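Local atomic coordinates of alpha-1,2-Mannosidase (Trichoderma reesei, PDB entry 1HCU), a protein that probably trims alpha-1,2-linked mannose residues from high-mannose N-glycans, as a calcium-dependent glycosyl hydrolase of family 47. Residues 28-31 with 32-36; 450-453 with 454-458; 203-206 with 207-211; 262-265 with 266-270; 408-411 with 412-415. All coordinates share one frame; numbering follows the deposited sequence.

Contact 1: residues 28-31 with 32-36; sequences NAYH and HFAFP
The carbonyl oxygen of Tyr30 accepts two backbone hydrogen bonds, from Ala34 N at 2.9 Å and from Phe35 N at 2.8 Å, the two donors arriving from opposite faces of its plane. Behind it, Asn28 O and Ala29 O take ordinary i+4 bonds from His32 N and Phe33 N. The i+5 bond forms where the helix ends: Ala34 is the first residue to leave helical phi/psi.

The aromatic contacts gather on Phe35. With CG anti to the backbone N (chi1 165°), the Tyr30 ring lies along the departing chain. One face receives the Phe35 backbone N, and Phe35 CB makes an off-centre CH-pi contact 4.3 Å from its centroid. The two rings meet obliquely, with Tyr30 CE1 3.6 Å from Phe35 CD2. His31 turns an edge toward the Phe35 face in an offset edge-to-face pair, planes at 82°. Pro36 CB sits over the centre of a Phe35 face, next to a cis peptide bond.

Ala34 CB lies 3.6 Å from Tyr30 CD2, its small methyl fitting beside the phenol ring. The phenol, an aromatic with one polar end, hydrogen-bonds through OH to His37 O.

Leu40 of strand 39-41 packs on Ala29, Tyr30, Phe33 and Ala34, Ala58 of helix 56-67 on Tyr30 and Phe35, and Tyr80 of helix 71-80 meets Phe35 edge-to-face.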
loop_
_atom_site.group_PDB
_atom_site.type_symbol
_atom_site.label_atom_id
_atom_site.label_comp_id
_atom_site.label_asym_id
_atom_site.label_seq_id
_atom_site.Cartn_x
_atom_site.Cartn_y
_atom_site.Cartn_z
ATOM N N ASN A 28 5.795 -21.832 -2.706
ATOM C CA ASN A 28 6.511 -23.000 -3.222
ATOM C C ASN A 28 7.203 -22.636 -4.534
ATOM O O ASN A 28 8.400 -22.881 -4.719
ATOM C CB ASN A 28 5.543 -24.159 -3.495
ATOM C CG ASN A 28 4.945 -24.749 -2.229
ATOM O OD1 ASN A 28 4.013 -25.549 -2.296
ATOM N ND2 ASN A 28 5.479 -24.372 -1.079
ATOM N N ALA A 29 6.432 -22.054 -5.445
ATOM C CA ALA A 29 6.965 -21.667 -6.734
ATOM C C ALA A 29 8.092 -20.650 -6.560
ATOM O O ALA A 29 9.151 -20.783 -7.178
ATOM C CB ALA A 29 5.859 -21.097 -7.605
ATOM N N TYR A 30 7.877 -19.638 -5.725
ATOM C CA TYR A 30 8.912 -18.628 -5.517
ATOM C C TYR A 30 10.164 -19.220 -4.881
ATOM O O TYR A 30 11.282 -18.925 -5.296
ATOM C CB TYR A 30 8.390 -17.475 -4.641
ATOM C CG TYR A 30 9.497 -16.599 -4.088
ATOM C CD1 TYR A 30 9.952 -16.757 -2.779
ATOM C CD2 TYR A 30 10.150 -15.672 -4.900
ATOM C CE1 TYR A 30 11.036 -16.019 -2.292
ATOM C CE2 TYR A 30 11.237 -14.929 -4.421
ATOM C CZ TYR A 30 11.675 -15.112 -3.121
ATOM O OH TYR A 30 12.767 -14.416 -2.659
ATOM N N HIS A 31 9.965 -20.058 -3.873
ATOM C CA HIS A 31 11.075 -20.681 -3.166
ATOM C C HIS A 31 11.917 -21.561 -4.077
ATOM O O HIS A 31 13.143 -21.572 -3.987
ATOM C CB HIS A 31 10.547 -21.526 -2.004
ATOM C CG HIS A 31 11.624 -22.133 -1.161
ATOM N ND1 HIS A 31 11.401 -23.217 -0.340
ATOM C CD2 HIS A 31 12.926 -21.799 -0.998
ATOM C CE1 HIS A 31 12.522 -23.526 0.291
ATOM N NE2 HIS A 31 13.462 -22.681 -0.091
ATOM N N HIS A 32 11.250 -22.286 -4.965
ATOM C CA HIS A 32 11.939 -23.197 -5.861
ATOM C C HIS A 32 12.581 -22.597 -7.109
ATOM O O HIS A 32 13.635 -23.064 -7.540
ATOM C CB HIS A 32 10.987 -24.323 -6.276
ATOM C CG HIS A 32 11.670 -25.465 -6.960
ATOM N ND1 HIS A 32 12.287 -25.339 -8.187
ATOM C CD2 HIS A 32 11.857 -26.750 -6.575
ATOM C CE1 HIS A 32 12.825 -26.496 -8.528
ATOM N NE2 HIS A 32 12.579 -27.369 -7.568
ATOM N N PHE A 33 11.976 -21.564 -7.688
ATOM C CA PHE A 33 12.529 -20.988 -8.907
ATOM C C PHE A 33 13.168 -19.598 -8.825
ATOM O O PHE A 33 13.935 -19.221 -9.718
ATOM C CB PHE A 33 11.460 -20.951 -10.004
ATOM C CG PHE A 33 10.909 -22.298 -10.378
ATOM C CD1 PHE A 33 9.688 -22.732 -9.870
ATOM C CD2 PHE A 33 11.584 -23.115 -11.278
ATOM C CE1 PHE A 33 9.144 -23.960 -10.262
ATOM C CE2 PHE A 33 11.052 -24.339 -11.674
ATOM C CZ PHE A 33 9.829 -24.762 -11.165
ATOM N N ALA A 34 12.869 -18.839 -7.772
ATOM C CA ALA A 34 13.402 -17.483 -7.649
ATOM C C ALA A 34 14.238 -17.178 -6.410
ATOM O O ALA A 34 15.232 -16.458 -6.495
ATOM C CB ALA A 34 12.261 -16.482 -7.746
ATOM N N PHE A 35 13.829 -17.700 -5.259
ATOM C CA PHE A 35 14.550 -17.455 -4.015
ATOM C C PHE A 35 16.056 -17.693 -4.190
ATOM O O PHE A 35 16.470 -18.645 -4.855
ATOM C CB PHE A 35 13.982 -18.360 -2.922
ATOM C CG PHE A 35 14.575 -18.127 -1.567
ATOM C CD1 PHE A 35 15.534 -18.997 -1.055
ATOM C CD2 PHE A 35 14.168 -17.041 -0.792
ATOM C CE1 PHE A 35 16.078 -18.794 0.210
ATOM C CE2 PHE A 35 14.707 -16.825 0.476
ATOM C CZ PHE A 35 15.664 -17.704 0.980
ATOM N N PRO A 36 16.904 -16.826 -3.601
ATOM C CA PRO A 36 16.613 -15.640 -2.786
ATOM C C PRO A 36 16.466 -14.345 -3.585
ATOM O O PRO A 36 16.570 -13.260 -3.023
ATOM C CB PRO A 36 17.816 -15.556 -1.837
ATOM C CG PRO A 36 18.548 -16.875 -2.011
ATOM C CD PRO A 36 18.319 -17.198 -3.452
#

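Contact 2: residues 450-453 with 454-458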
loop_
_atom_site.group_PDB
_atom_site.type_symbol
_atom_site.label_atom_id
_atom_site.label_comp_id
_atom_site.label_asym_id
_atom_site.label_seq_id
_atom_site.Cartn_x
_atom_site.Cartn_y
_atom_site.Cartn_z
ATOM N N GLU A 450 4.672 -9.803 -8.449
ATOM C CA GLU A 450 5.201 -8.791 -7.543
ATOM C C GLU A 450 5.153 -9.233 -6.085
ATOM O O GLU A 450 4.263 -9.985 -5.681
ATOM C CB GLU A 450 4.420 -7.494 -7.718
ATOM C CG GLU A 450 4.593 -6.872 -9.087
ATOM C CD GLU A 450 5.892 -6.111 -9.217
ATOM O OE1 GLU A 450 6.258 -5.761 -10.359
ATOM O OE2 GLU A 450 6.543 -5.851 -8.180
ATOM N N SER A 451 6.102 -8.741 -5.295
ATOM C CA SER A 451 6.167 -9.106 -3.886
ATOM C C SER A 451 4.922 -8.704 -3.083
ATOM O O SER A 451 4.526 -9.423 -2.163
ATOM C CB SER A 451 7.437 -8.520 -3.241
ATOM O OG SER A 451 7.378 -7.109 -3.129
ATOM N N PHE A 452 4.296 -7.575 -3.418
ATOM C CA PHE A 452 3.105 -7.164 -2.674
ATOM C C PHE A 452 1.946 -8.169 -2.813
ATOM O O PHE A 452 0.943 -8.084 -2.107
ATOM C CB PHE A 452 2.670 -5.740 -3.067
ATOM C CG PHE A 452 2.549 -5.513 -4.550
ATOM C CD1 PHE A 452 1.581 -6.174 -5.286
ATOM C CD2 PHE A 452 3.382 -4.601 -5.199
ATOM C CE1 PHE A 452 1.433 -5.938 -6.646
ATOM C CE2 PHE A 452 3.244 -4.357 -6.564
ATOM C CZ PHE A 452 2.264 -5.027 -7.291
ATOM N N TRP A 453 2.088 -9.128 -3.724
ATOM C CA TRP A 453 1.067 -10.159 -3.871
ATOM C C TRP A 453 1.122 -10.924 -2.543
ATOM O O TRP A 453 0.091 -11.197 -1.928
ATOM C CB TRP A 453 1.410 -11.071 -5.044
ATOM C CG TRP A 453 0.606 -12.339 -5.137
ATOM C CD1 TRP A 453 1.097 -13.612 -5.143
ATOM C CD2 TRP A 453 -0.817 -12.459 -5.307
ATOM N NE1 TRP A 453 0.075 -14.518 -5.309
ATOM C CE2 TRP A 453 -1.109 -13.838 -5.413
ATOM C CE3 TRP A 453 -1.869 -11.536 -5.383
ATOM C CZ2 TRP A 453 -2.410 -14.318 -5.592
ATOM C CZ3 TRP A 453 -3.163 -12.012 -5.561
ATOM C CH2 TRP A 453 -3.422 -13.395 -5.664
ATOM N N PHE A 454 2.339 -11.232 -2.096
ATOM C CA PHE A 454 2.559 -11.939 -0.838
ATOM C C PHE A 454 2.201 -11.105 0.388
ATOM O O PHE A 454 1.510 -11.572 1.294
ATOM C CB PHE A 454 4.031 -12.348 -0.679
ATOM C CG PHE A 454 4.444 -13.500 -1.537
ATOM C CD1 PHE A 454 5.300 -13.306 -2.618
ATOM C CD2 PHE A 454 3.988 -14.786 -1.262
ATOM C CE1 PHE A 454 5.695 -14.373 -3.411
ATOM C CE2 PHE A 454 4.377 -15.861 -2.050
ATOM C CZ PHE A 454 5.231 -15.656 -3.127
ATOM N N ALA A 455 2.677 -9.867 0.410
ATOM C CA ALA A 455 2.459 -8.992 1.552
ATOM C C ALA A 455 1.086 -8.370 1.718
ATOM O O ALA A 455 0.603 -8.221 2.841
ATOM C CB ALA A 455 3.510 -7.884 1.544
ATOM N N GLU A 456 0.452 -8.017 0.608
ATOM C CA GLU A 456 -0.825 -7.320 0.679
ATOM C C GLU A 456 -2.091 -8.014 0.197
ATOM O O GLU A 456 -3.012 -8.249 0.969
ATOM C CB GLU A 456 -0.690 -5.989 -0.058
ATOM C CG GLU A 456 0.471 -5.125 0.399
ATOM C CD GLU A 456 0.364 -3.703 -0.140
ATOM O OE1 GLU A 456 1.132 -3.345 -1.062
ATOM O OE2 GLU A 456 -0.501 -2.953 0.356
ATOM N N ALA A 457 -2.157 -8.303 -1.094
ATOM C CA ALA A 457 -3.343 -8.937 -1.629
ATOM C C ALA A 457 -3.740 -10.179 -0.838
ATOM O O ALA A 457 -4.880 -10.291 -0.396
ATOM C CB ALA A 457 -3.140 -9.283 -3.088
ATOM N N LEU A 458 -2.802 -11.101 -0.637
ATOM C CA LEU A 458 -3.108 -12.337 0.088
ATOM C C LEU A 458 -3.332 -12.118 1.588
ATOM O O LEU A 458 -4.059 -12.875 2.234
ATOM C CB LEU A 458 -2.001 -13.375 -0.157
ATOM C CG LEU A 458 -1.933 -13.925 -1.596
ATOM C CD1 LEU A 458 -0.729 -14.863 -1.756
ATOM C CD2 LEU A 458 -3.218 -14.684 -1.910
#
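Phe452 O accepts an i+4 bond from Glu456 N (2.8 Å), which comes from above the carbonyl plane, and an i+5 bond from Ala457 N, almost in line with C=O, and this second bond, with the i+5 bond from Leu458 N to Trp453 O (3.2 Å), widens the early helix into a pi-type turn.

Trp453 dominates the side-chain packing. Its CG is anti to the backbone N (chi1 168°), which lays the indole along the following turn. Leu458 CD1 then stands over the face of the Trp453 five-membered ring, 3.9 Å from its centroid, while Leu458 CD2 touches Trp453 CZ2. Ala457 CB lies close against the indole, 3.5 Å from Trp453 CE3. The indole turns an edge toward the Phe454 face, planes at 59°, and its NE1 bonds to Ser26 OG. The Glu456 side chain comes to about 4 Å, nearest atoms, from the bound calcium ion.

Helix 13-33 covers Phe454 and Leu458 through Phe23, while Asp60 of helix 56-67 bonds to Ser451 OG and packs on Ala455.

Contact 3: residues 203-206 with 207-211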
loop_
_atom_site.group_PDB
_atom_site.type_symbol
_atom_site.label_atom_id
_atom_site.label_comp_id
_atom_site.label_asym_id
_atom_site.label_seq_id
_atom_site.Cartn_x
_atom_site.Cartn_y
_atom_site.Cartn_z
ATOM N N LYS A 203 11.505 15.449 10.133
ATOM C CA LYS A 203 11.956 16.745 9.651
ATOM C C LYS A 203 11.540 16.878 8.197
ATOM O O LYS A 203 11.001 17.906 7.786
ATOM C CB LYS A 203 13.480 16.883 9.773
ATOM C CG LYS A 203 14.009 18.227 9.261
ATOM C CD LYS A 203 15.459 18.474 9.676
ATOM C CE LYS A 203 15.889 19.898 9.350
ATOM N NZ LYS A 203 17.303 20.171 9.756
ATOM N N GLY A 204 11.783 15.834 7.415
ATOM C CA GLY A 204 11.402 15.886 6.017
ATOM C C GLY A 204 9.900 16.041 5.885
ATOM O O GLY A 204 9.415 16.697 4.965
ATOM N N GLU A 205 9.167 15.442 6.821
ATOM C CA GLU A 205 7.703 15.487 6.818
ATOM C C GLU A 205 7.181 16.880 7.169
ATOM O O GLU A 205 6.152 17.315 6.648
ATOM C CB GLU A 205 7.149 14.460 7.819
ATOM C CG GLU A 205 5.619 14.425 7.960
ATOM C CD GLU A 205 4.927 13.402 7.049
ATOM O OE1 GLU A 205 3.683 13.330 7.096
ATOM O OE2 GLU A 205 5.606 12.668 6.300
ATOM N N SER A 206 7.906 17.570 8.046
ATOM C CA SER A 206 7.519 18.897 8.509
ATOM C C SER A 206 7.203 19.881 7.385
ATOM O O SER A 206 6.287 20.687 7.507
ATOM C CB SER A 206 8.620 19.482 9.416
ATOM O OG SER A 206 9.747 19.896 8.665
ATOM N N TYR A 207 7.967 19.815 6.299
ATOM C CA TYR A 207 7.777 20.699 5.144
ATOM C C TYR A 207 6.437 20.473 4.447
ATOM O O TYR A 207 5.916 21.370 3.785
ATOM C CB TYR A 207 8.915 20.490 4.146
ATOM C CG TYR A 207 10.256 20.955 4.658
ATOM C CD1 TYR A 207 10.635 22.294 4.554
ATOM C CD2 TYR A 207 11.143 20.064 5.258
ATOM C CE1 TYR A 207 11.868 22.736 5.032
ATOM C CE2 TYR A 207 12.382 20.500 5.746
ATOM C CZ TYR A 207 12.736 21.834 5.624
ATOM O OH TYR A 207 13.970 22.258 6.067
ATOM N N LEU A 208 5.888 19.270 4.610
ATOM C CA LEU A 208 4.614 18.898 4.005
ATOM C C LEU A 208 3.413 19.280 4.866
ATOM O O LEU A 208 2.295 19.388 4.360
ATOM C CB LEU A 208 4.573 17.392 3.747
ATOM C CG LEU A 208 5.390 16.827 2.581
ATOM C CD1 LEU A 208 6.850 17.219 2.726
ATOM C CD2 LEU A 208 5.240 15.298 2.550
ATOM N N LEU A 209 3.645 19.488 6.161
ATOM C CA LEU A 209 2.569 19.835 7.086
ATOM C C LEU A 209 2.219 21.323 7.073
ATOM O O LEU A 209 1.081 21.702 7.349
ATOM C CB LEU A 209 2.930 19.378 8.500
ATOM C CG LEU A 209 3.281 17.885 8.607
ATOM C CD1 LEU A 209 3.556 17.537 10.069
ATOM C CD2 LEU A 209 2.141 17.018 8.037
ATOM N N ASN A 210 3.201 22.165 6.770
ATOM C CA ASN A 210 2.986 23.615 6.677
ATOM C C ASN A 210 3.575 23.999 5.319
ATOM O O ASN A 210 4.643 24.604 5.225
ATOM C CB ASN A 210 3.716 24.361 7.797
ATOM C CG ASN A 210 3.345 25.841 7.854
ATOM O OD1 ASN A 210 2.628 26.356 6.987
ATOM N ND2 ASN A 210 3.837 26.533 8.876
ATOM N N PRO A 211 2.872 23.631 4.243
ATOM C CA PRO A 211 3.268 23.888 2.858
ATOM C C PRO A 211 3.571 25.333 2.515
ATOM O O PRO A 211 2.739 26.220 2.705
ATOM C CB PRO A 211 2.091 23.331 2.061
ATOM C CG PRO A 211 0.934 23.555 2.976
ATOM C CD PRO A 211 1.493 23.116 4.303
#
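Leu208 and Leu209 fold back on Glu205 and Ser206 in the last, weakly bonded turn of helix 196-209. Leu208 N bonds to Glu205 O at 2.8 Å, only three residues back, and comes from 49° above the carbonyl plane. Leu209 N reaches Ser206 O at 3.2 Å from still farther out of plane, and Asn210 N makes a weak bond to the same oxygen.

With OG between the backbone N and carbonyl carbon (chi1 74°), Ser206 turns its hydroxyl back to Lys203 O, donating in plane onto a lone pair; serine carries its hydroxyl close enough to the backbone to return to the carbonyl of the preceding turn. Tyr207 CD2 lies 3.3 Å from Lys203 O, and Gly204 O sits at the ring edge, in plane. Leu208 CD1 rests 3.4 Å from Gly204 O. The Tyr207 ring leads its OH to a hydrogen bond with Ser152 O.

The out-of-plane donors and the weak Asn210 N bond suggest a helix end tied loosely by its backbone, with the Ser206 hydroxyl and Tyr207 phenol supplying additional polar ties.

Contact 4: residues 262-265 with 266-270; sequences FAHY and KDRWV
His264 holds CG anti to its own N (chi1 -170°) and Arg268 keeps CG beside its backbone N (chi1 -64°), which together bring Arg268 CG over one face of the imidazole, 4.4 Å from His264 CE1. The aliphatic part of the arginine does the packing; bends at chi2 and chi3 then turn the guanidinium away, to a salt bridge through NH2 with Glu216.

Lys266 also folds: Lys266 CB lies 3.1 Å from Ala263 O, and after the bend at chi3 Lys266 CE returns to 3.3 Å from Ala263 O. The ammonium thereby sits beside its neighbour, in a salt bridge of 3.3 Å between Lys266 NZ and Asp267 OD1. Backbone i+4 bonds run throughout, from Lys266 N to Phe262 O (3.3 Å) up to Trp269 N to Tyr265 O (3.1 Å). Phe262, at the N-cap position, sets CD2 over the centre of the Tyr265 face, and Trp269 meets Tyr328 edge-to-face.

Exposed His264 and Asp267, against buried Tyr265 and Trp269, mark the opening of an amphipathic helix in the (alpha/alpha)7 barrel of family 47.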
loop_
_atom_site.group_PDB
_atom_site.type_symbol
_atom_site.label_atom_id
_atom_site.label_comp_id
_atom_site.label_asym_id
_atom_site.label_seq_id
_atom_site.Cartn_x
_atom_site.Cartn_y
_atom_site.Cartn_z
ATOM N N PHE A 262 1.448 12.851 17.428
ATOM C CA PHE A 262 1.086 13.199 16.058
ATOM C C PHE A 262 -0.330 13.724 15.851
ATOM O O PHE A 262 -0.925 13.524 14.794
ATOM C CB PHE A 262 1.351 11.999 15.140
ATOM C CG PHE A 262 2.722 11.392 15.317
ATOM C CD1 PHE A 262 2.930 10.374 16.244
ATOM C CD2 PHE A 262 3.811 11.869 14.594
ATOM C CE1 PHE A 262 4.206 9.843 16.450
ATOM C CE2 PHE A 262 5.090 11.346 14.794
ATOM C CZ PHE A 262 5.287 10.333 15.721
ATOM N N ALA A 263 -0.856 14.408 16.863
ATOM C CA ALA A 263 -2.193 14.994 16.801
ATOM C C ALA A 263 -2.263 16.018 15.669
ATOM O O ALA A 263 -3.311 16.210 15.052
ATOM C CB ALA A 263 -2.533 15.668 18.129
ATOM N N HIS A 264 -1.140 16.673 15.398
ATOM C CA HIS A 264 -1.101 17.675 14.340
ATOM C C HIS A 264 -1.230 17.007 12.973
ATOM O O HIS A 264 -1.782 17.589 12.044
ATOM C CB HIS A 264 0.196 18.489 14.397
ATOM C CG HIS A 264 0.186 19.679 13.491
ATOM N ND1 HIS A 264 1.167 19.910 12.549
ATOM C CD2 HIS A 264 -0.700 20.694 13.368
ATOM C CE1 HIS A 264 0.883 21.015 11.882
ATOM N NE2 HIS A 264 -0.245 21.509 12.360
ATOM N N TYR A 265 -0.705 15.786 12.865
ATOM C CA TYR A 265 -0.778 15.003 11.626
ATOM C C TYR A 265 -2.255 14.726 11.355
ATOM O O TYR A 265 -2.719 14.779 10.214
ATOM C CB TYR A 265 -0.036 13.675 11.787
ATOM C CG TYR A 265 1.475 13.738 11.634
ATOM C CD1 TYR A 265 2.143 12.809 10.830
ATOM C CD2 TYR A 265 2.236 14.710 12.284
ATOM C CE1 TYR A 265 3.525 12.844 10.675
ATOM C CE2 TYR A 265 3.630 14.755 12.133
ATOM C CZ TYR A 265 4.260 13.817 11.325
ATOM O OH TYR A 265 5.626 13.852 11.145
ATOM N N LYS A 266 -2.977 14.436 12.433
ATOM C CA LYS A 266 -4.407 14.158 12.381
ATOM C C LYS A 266 -5.168 15.362 11.825
ATOM O O LYS A 266 -6.079 15.203 11.012
ATOM C CB LYS A 266 -4.932 13.835 13.784
ATOM C CG LYS A 266 -6.443 13.793 13.860
ATOM C CD LYS A 266 -6.959 14.259 15.210
ATOM C CE LYS A 266 -6.574 15.695 15.485
ATOM N NZ LYS A 266 -7.180 16.210 16.741
ATOM N N ASP A 267 -4.800 16.564 12.271
ATOM C CA ASP A 267 -5.454 17.781 11.785
ATOM C C ASP A 267 -5.212 17.992 10.293
ATOM O O ASP A 267 -6.120 18.399 9.570
ATOM C CB ASP A 267 -4.976 19.017 12.563
ATOM C CG ASP A 267 -5.589 19.116 13.959
ATOM O OD1 ASP A 267 -6.521 18.338 14.274
ATOM O OD2 ASP A 267 -5.139 19.986 14.740
ATOM N N ARG A 268 -3.995 17.719 9.824
ATOM C CA ARG A 268 -3.697 17.894 8.403
ATOM C C ARG A 268 -4.495 16.896 7.550
ATOM O O ARG A 268 -4.855 17.190 6.404
ATOM C CB ARG A 268 -2.189 17.748 8.142
ATOM C CG ARG A 268 -1.334 18.821 8.821
ATOM C CD ARG A 268 -1.745 20.238 8.403
ATOM N NE ARG A 268 -1.658 20.435 6.962
ATOM C CZ ARG A 268 -1.921 21.578 6.335
ATOM N NH1 ARG A 268 -2.298 22.652 7.022
ATOM N NH2 ARG A 268 -1.806 21.645 5.012
ATOM N N TRP A 269 -4.773 15.726 8.122
ATOM C CA TRP A 269 -5.546 14.685 7.446
ATOM C C TRP A 269 -7.010 15.129 7.302
ATOM O O TRP A 269 -7.615 14.988 6.233
ATOM C CB TRP A 269 -5.508 13.383 8.262
ATOM C CG TRP A 269 -6.168 12.221 7.571
ATOM C CD1 TRP A 269 -5.607 11.406 6.638
ATOM C CD2 TRP A 269 -7.537 11.814 7.689
ATOM N NE1 TRP A 269 -6.538 10.520 6.155
ATOM C CE2 TRP A 269 -7.733 10.746 6.782
ATOM C CE3 TRP A 269 -8.618 12.248 8.468
ATOM C CZ2 TRP A 269 -8.970 10.103 6.628
ATOM C CZ3 TRP A 269 -9.853 11.605 8.313
ATOM C CH2 TRP A 269 -10.014 10.545 7.399
ATOM N N VAL A 270 -7.566 15.664 8.390
ATOM C CA VAL A 270 -8.950 16.117 8.405
ATOM C C VAL A 270 -9.214 17.166 7.332
ATOM O O VAL A 270 -10.268 17.145 6.696
ATOM C CB VAL A 270 -9.359 16.684 9.802
ATOM C CG1 VAL A 270 -10.760 17.287 9.739
ATOM C CG2 VAL A 270 -9.345 15.555 10.848
#

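Contact 5: residues 408-411 with 412-415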
loop_
_atom_site.group_PDB
_atom_site.type_symbol
_atom_site.label_atom_id
_atom_site.label_comp_id
_atom_site.label_asym_id
_atom_site.label_seq_id
_atom_site.Cartn_x
_atom_site.Cartn_y
_atom_site.Cartn_z
ATOM N N SER A 408 -21.524 -9.299 6.453
ATOM C CA SER A 408 -20.960 -10.395 5.663
ATOM C C SER A 408 -20.968 -10.105 4.172
ATOM O O SER A 408 -20.267 -10.756 3.392
ATOM C CB SER A 408 -21.716 -11.707 5.933
ATOM O OG SER A 408 -23.063 -11.646 5.495
ATOM N N LYS A 409 -21.768 -9.123 3.782
ATOM C CA LYS A 409 -21.864 -8.730 2.386
ATOM C C LYS A 409 -20.474 -8.365 1.865
ATOM O O LYS A 409 -20.127 -8.666 0.724
ATOM C CB LYS A 409 -22.788 -7.521 2.257
ATOM C CG LYS A 409 -23.672 -7.536 1.018
ATOM C CD LYS A 409 -22.856 -7.588 -0.252
ATOM C CE LYS A 409 -23.500 -8.528 -1.264
ATOM N NZ LYS A 409 -23.676 -9.910 -0.713
ATOM N N TRP A 410 -19.679 -7.717 2.710
ATOM C CA TRP A 410 -18.344 -7.294 2.309
ATOM C C TRP A 410 -17.431 -8.477 2.078
ATOM O O TRP A 410 -16.608 -8.465 1.163
ATOM C CB TRP A 410 -17.748 -6.340 3.354
ATOM C CG TRP A 410 -18.549 -5.072 3.471
ATOM C CD1 TRP A 410 -19.443 -4.758 4.451
ATOM C CD2 TRP A 410 -18.590 -3.987 2.530
ATOM N NE1 TRP A 410 -20.040 -3.552 4.183
ATOM C CE2 TRP A 410 -19.537 -3.056 3.010
ATOM C CE3 TRP A 410 -17.919 -3.713 1.327
ATOM C CZ2 TRP A 410 -19.834 -1.867 2.331
ATOM C CZ3 TRP A 410 -18.214 -2.529 0.652
ATOM C CH2 TRP A 410 -19.163 -1.622 1.157
ATOM N N GLN A 411 -17.580 -9.506 2.902
ATOM C CA GLN A 411 -16.773 -10.695 2.721
ATOM C C GLN A 411 -17.124 -11.316 1.378
ATOM O O GLN A 411 -16.249 -11.824 0.684
ATOM C CB GLN A 411 -17.042 -11.691 3.834
ATOM C CG GLN A 411 -16.637 -11.190 5.183
ATOM C CD GLN A 411 -16.937 -12.192 6.255
ATOM O OE1 GLN A 411 -18.092 -12.559 6.460
ATOM N NE2 GLN A 411 -15.902 -12.652 6.945
ATOM N N ASP A 412 -18.401 -11.270 1.008
ATOM C CA ASP A 412 -18.831 -11.846 -0.268
ATOM C C ASP A 412 -18.200 -11.091 -1.436
ATOM O O ASP A 412 -17.760 -11.700 -2.411
ATOM C CB ASP A 412 -20.361 -11.824 -0.392
ATOM C CG ASP A 412 -21.047 -12.744 0.611
ATOM O OD1 ASP A 412 -22.241 -12.518 0.902
ATOM O OD2 ASP A 412 -20.403 -13.696 1.104
ATOM N N LEU A 413 -18.146 -9.766 -1.334
ATOM C CA LEU A 413 -17.547 -8.968 -2.394
ATOM C C LEU A 413 -16.064 -9.303 -2.516
ATOM O O LEU A 413 -15.560 -9.515 -3.617
ATOM C CB LEU A 413 -17.730 -7.475 -2.110
ATOM C CG LEU A 413 -19.190 -7.024 -2.043
ATOM C CD1 LEU A 413 -19.240 -5.540 -1.727
ATOM C CD2 LEU A 413 -19.897 -7.331 -3.364
ATOM N N ALA A 414 -15.373 -9.364 -1.380
ATOM C CA ALA A 414 -13.947 -9.688 -1.366
ATOM C C ALA A 414 -13.718 -11.063 -1.984
ATOM O O ALA A 414 -12.776 -11.263 -2.760
ATOM C CB ALA A 414 -13.415 -9.666 0.061
ATOM N N TRP A 415 -14.593 -12.003 -1.632
ATOM C CA TRP A 415 -14.518 -13.369 -2.133
ATOM C C TRP A 415 -14.686 -13.354 -3.646
ATOM O O TRP A 415 -13.980 -14.060 -4.368
ATOM C CB TRP A 415 -15.612 -14.230 -1.490
ATOM C CG TRP A 415 -15.606 -15.654 -1.943
ATOM C CD1 TRP A 415 -16.643 -16.339 -2.509
ATOM C CD2 TRP A 415 -14.507 -16.572 -1.879
ATOM N NE1 TRP A 415 -16.259 -17.625 -2.801
ATOM C CE2 TRP A 415 -14.953 -17.795 -2.425
ATOM C CE3 TRP A 415 -13.187 -16.481 -1.412
ATOM C CZ2 TRP A 415 -14.128 -18.921 -2.516
ATOM C CZ3 TRP A 415 -12.365 -17.603 -1.502
ATOM C CH2 TRP A 415 -12.840 -18.805 -2.052
#
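The shortest polar bond here runs from Trp415 N to Gln411 O, 2.9 Å long, and the equivalent i+4 bond from Ala414 N to Trp410 O is notably straight, with an N-H...O angle of 168°. Asp412 N and Leu413 N complete the regular series, bonding to Ser408 O and Lys409 O.

Lys409 bends at chi2, chi3 and chi4, which curls its ammonium across the Asp412 side chain at about a right angle; Lys409 NZ reaches Asp412 OD1 in a long salt bridge of 3.4 Å. The other oxygen, OD2, pairs with Arg15 NH1, so two basic groups hold the carboxylate and would probably favour its negative charge. The lysine methylenes are used too, Lys409 CD lying 4.1 Å from Leu413 CG. Leu413 runs alongside Trp410, pointing the same way, and Leu413 CD1 touches the indole at Trp410 CE3 (3.8 Å).

Trp410 packs on Tyr402 of helix 393-405 and Ile333 of helix 326-344, which also meets Leu413 through Phe340. Ile464 of helix 451-465 faces Ala414 and takes a hydrogen bond from Gln411 NE2.

All five contacts are local turns in or at the ends of five helices of one family 47 barrel, and along the chain they come in the order 1, 3, 4, 5, 2. Two pairs touch, each joining helices that are neighbours in space. Contacts 1 and 2 bring together helices 13-33 and 451-465, from near the two ends of the sequence, through Tyr30 CB and Phe454 CZ at 3.9 Å, helping to close the barrel that holds the calcium ion. Contacts 3 and 4 join helices 196-209 and 263-280, across the chain's centre from contact 1; the centres of contacts 1 and 3 are about 41 Å apart. Contact 5 touches neither pair, its nearest atoms about 8 Å from contact 2.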